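Local coordinates for protein ribokinase (Staphylococcus aureus, PDB 3RY7) that catalyses the ATP- and magnesium-dependent phosphorylation of ribose at O-5, giving ribose 5-phosphate for nucleotide and amino acid synthesis or the pentose phosphate pathway, at residues A[164-169]-A[181-186]. Residues are numbered along the deposited sequence; the frame is centred on the assembly and turned at random.
Sequences LNPAPA and DIIVPN
Leu164 and Val184 are joined through their backbones near the C-terminal ends of two neighbouring parallel strands. Leu164 N donates to Ile182 O at 2.9 Å, and Val184 N returns a bond to Leu164 O at 3.0 Å, so residue Leu164 straddles Ile183, its parallel bridge partner, through its N-H and its C=O. The same carbonyl receives a CA-H contact from Ile183, with CA 3.5 Å from Leu164 O.

Past this bridge the main-chain pairing gives way to a side chain. Asn165 has CG anti to its own N (chi1 163°), which carries the amide along the neighbouring strand end, and ND2 reaches Val184 O at 3.2 Å. The acceptor lies close to the amide plane, while the N-H arrives tilted 27° from the plane of the Val184 carbonyl. The other end of the amide is held too, since OD1 accepts a hydrogen bond from Gln46 NE2; together the two bonds fix which way round the group sits.

Pro166, the centre of an inverse gamma turn, turns the chain sharply and sets its ring against 181-186. CD rests 3.5 Å from Val184 O, the oxygen that Asn165 also engages, and CG meets Pro185 CB at 3.6 Å, the two rings crossing at a slant. The same CG also touches Ile183 CG1 at 4.1 Å, so that Pro166, Pro185 and Ile183 form a small apolar cluster.

Asn186 follows directly and N-caps helix 187-194 through OD1 to Glu189 N; it probably binds ATP, and Asn165 lies beside Asp254, the likely proton acceptor. Adjacent parallel strands of a beta-alpha-beta unit, with active-site residues on the loops beyond their C-terminal ends, are typical of alpha/beta folds built on a central parallel sheet, a pattern the PfkB kinases share, ribokinase among them.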
ATOM      1  N   LEU A 164     -13.448 -25.398   9.346  1.00 22.01           N
ATOM      2  CA  LEU A 164     -12.409 -25.802   8.415  1.00 19.14           C
ATOM      3  C   LEU A 164     -12.512 -25.015   7.113  1.00 26.73           C
ATOM      4  O   LEU A 164     -13.550 -25.020   6.445  1.00 24.67           O
ATOM      5  CB  LEU A 164     -12.480 -27.293   8.098  1.00 19.32           C
ATOM      6  CG  LEU A 164     -11.476 -27.761   7.030  1.00 27.07           C
ATOM      7  CD1 LEU A 164     -10.065 -27.662   7.550  1.00 19.90           C
ATOM      8  CD2 LEU A 164     -11.763 -29.176   6.551  1.00 28.17           C
ATOM      9  N   ASN A 165     -11.421 -24.334   6.775  1.00 27.51           N
ATOM     10  CA  ASN A 165     -11.222 -23.751   5.452  1.00 18.92           C
ATOM     11  C   ASN A 165     -10.413 -24.744   4.631  1.00 23.76           C
ATOM     12  O   ASN A 165      -9.197 -24.836   4.786  1.00 23.75           O
ATOM     13  CB  ASN A 165     -10.513 -22.402   5.597  1.00 21.91           C
ATOM     14  CG  ASN A 165      -9.903 -21.910   4.303  1.00 30.23           C
ATOM     15  OD1 ASN A 165      -8.742 -21.512   4.280  1.00 27.90           O
ATOM     16  ND2 ASN A 165     -10.676 -21.940   3.216  1.00 26.42           N
ATOM     17  N   PRO A 166     -11.096 -25.527   3.774  1.00 21.30           N
ATOM     18  CA  PRO A 166     -10.484 -26.700   3.141  1.00 22.91           C
ATOM     19  C   PRO A 166      -9.602 -26.339   1.946  1.00 27.55           C
ATOM     20  O   PRO A 166      -9.844 -26.825   0.833  1.00 27.84           O
ATOM     21  CB  PRO A 166     -11.701 -27.523   2.689  1.00 24.65           C
ATOM     22  CG  PRO A 166     -12.744 -26.489   2.394  1.00 19.08           C
ATOM     23  CD  PRO A 166     -12.508 -25.361   3.379  1.00 22.88           C
ATOM     24  N   ALA A 167      -8.583 -25.522   2.205  1.00 26.68           N
ATOM     25  CA  ALA A 167      -7.713 -24.928   1.186  1.00 27.21           C
ATOM     26  C   ALA A 167      -6.268 -25.129   1.607  1.00 22.64           C
ATOM     27  O   ALA A 167      -5.948 -25.019   2.785  1.00 22.85           O
ATOM     28  CB  ALA A 167      -8.005 -23.417   1.058  1.00 24.24           C
ATOM     29  N   PRO A 168      -5.399 -25.478   0.661  1.00 21.53           N
ATOM     30  CA  PRO A 168      -5.750 -25.758  -0.731  1.00 24.87           C
ATOM     31  C   PRO A 168      -6.561 -27.056  -0.846  1.00 32.42           C
ATOM     32  O   PRO A 168      -6.456 -27.941   0.016  1.00 27.91           O
ATOM     33  CB  PRO A 168      -4.378 -25.950  -1.386  1.00 27.90           C
ATOM     34  CG  PRO A 168      -3.531 -26.522  -0.275  1.00 26.41           C
ATOM     35  CD  PRO A 168      -3.984 -25.783   0.948  1.00 21.77           C
ATOM     36  N   ALA A 169      -7.348 -27.162  -1.913  1.00 32.40           N
ATOM     37  CA  ALA A 169      -8.221 -28.302  -2.131  1.00 28.25           C
ATOM     38  C   ALA A 169      -7.498 -29.631  -1.983  1.00 35.65           C
ATOM     39  O   ALA A 169      -6.410 -29.833  -2.519  1.00 34.21           O
ATOM     40  CB  ALA A 169      -8.860 -28.210  -3.502  1.00 35.74           C
ATOM     41  N   ASP A 181     -17.940 -28.432  12.086  1.00 19.75           N
ATOM     42  CA  ASP A 181     -19.200 -27.726  12.307  1.00 19.34           C
ATOM     43  C   ASP A 181     -19.511 -26.708  11.184  1.00 28.67           C
ATOM     44  O   ASP A 181     -20.656 -26.591  10.722  1.00 23.40           O
ATOM     45  CB  ASP A 181     -19.165 -27.053  13.675  1.00 21.81           C
ATOM     46  CG  ASP A 181     -19.094 -28.075  14.816  1.00 29.08           C
ATOM     47  OD1 ASP A 181     -19.497 -29.244  14.597  1.00 26.60           O
ATOM     48  OD2 ASP A 181     -18.638 -27.720  15.922  1.00 29.47           O
ATOM     49  N   ILE A 182     -18.474 -26.007  10.731  1.00 19.03           N
ATOM     50  CA  ILE A 182     -18.595 -24.980   9.701  1.00 18.81           C
ATOM     51  C   ILE A 182     -17.535 -25.212   8.651  1.00 22.98           C
ATOM     52  O   ILE A 182     -16.341 -25.214   8.967  1.00 23.68           O
ATOM     53  CB  ILE A 182     -18.344 -23.573  10.282  1.00 22.05           C
ATOM     54  CG1 ILE A 182     -19.173 -23.330  11.538  1.00 20.02           C
ATOM     55  CG2 ILE A 182     -18.602 -22.486   9.232  1.00 19.78           C
ATOM     56  CD1 ILE A 182     -19.082 -21.865  12.029  1.00 23.95           C
ATOM     57  N   ILE A 183     -17.951 -25.428   7.409  1.00 20.63           N
ATOM     58  CA  ILE A 183     -16.992 -25.580   6.335  1.00 17.14           C
ATOM     59  C   ILE A 183     -17.068 -24.380   5.374  1.00 25.16           C
ATOM     60  O   ILE A 183     -18.155 -23.896   5.061  1.00 21.96           O
ATOM     61  CB  ILE A 183     -17.165 -26.928   5.623  1.00 19.65           C
ATOM     62  CG1 ILE A 183     -15.924 -27.257   4.812  1.00 20.88           C
ATOM     63  CG2 ILE A 183     -18.439 -26.953   4.767  1.00 19.51           C
ATOM     64  CD1 ILE A 183     -15.886 -28.688   4.301  1.00 24.82           C
ATOM     65  N   VAL A 184     -15.912 -23.894   4.925  1.00 22.26           N
ATOM     66  CA  VAL A 184     -15.837 -22.670   4.114  1.00 22.41           C
ATOM     67  C   VAL A 184     -14.945 -22.849   2.886  1.00 24.29           C
ATOM     68  O   VAL A 184     -13.881 -22.245   2.802  1.00 29.72           O
ATOM     69  CB  VAL A 184     -15.247 -21.509   4.945  1.00 22.88           C
ATOM     70  CG1 VAL A 184     -15.240 -20.218   4.163  1.00 26.32           C
ATOM     71  CG2 VAL A 184     -16.009 -21.346   6.248  1.00 21.57           C
ATOM     72  N   PRO A 185     -15.361 -23.690   1.937  1.00 22.71           N
ATOM     73  CA  PRO A 185     -14.585 -23.827   0.703  1.00 29.48           C
ATOM     74  C   PRO A 185     -14.820 -22.645  -0.249  1.00 34.43           C
ATOM     75  O   PRO A 185     -15.702 -21.816  -0.014  1.00 30.50           O
ATOM     76  CB  PRO A 185     -15.141 -25.112   0.083  1.00 26.40           C
ATOM     77  CG  PRO A 185     -16.532 -25.203   0.611  1.00 26.76           C
ATOM     78  CD  PRO A 185     -16.489 -24.635   1.994  1.00 24.35           C
ATOM     79  N   ASN A 186     -14.008 -22.553  -1.295  1.00 28.80           N
ATOM     80  CA  ASN A 186     -14.349 -21.708  -2.419  1.00 36.88           C
ATOM     81  C   ASN A 186     -15.048 -22.647  -3.401  1.00 39.03           C
ATOM     82  O   ASN A 186     -15.290 -23.817  -3.065  1.00 31.95           O
ATOM     83  CB  ASN A 186     -13.097 -21.075  -3.021  1.00 28.90           C
ATOM     84  CG  ASN A 186     -12.138 -22.103  -3.569  1.00 27.97           C
ATOM     85  OD1 ASN A 186     -12.509 -23.244  -3.805  1.00 37.69           O
ATOM     86  ND2 ASN A 186     -10.895 -21.702  -3.785  1.00 34.20           N
TER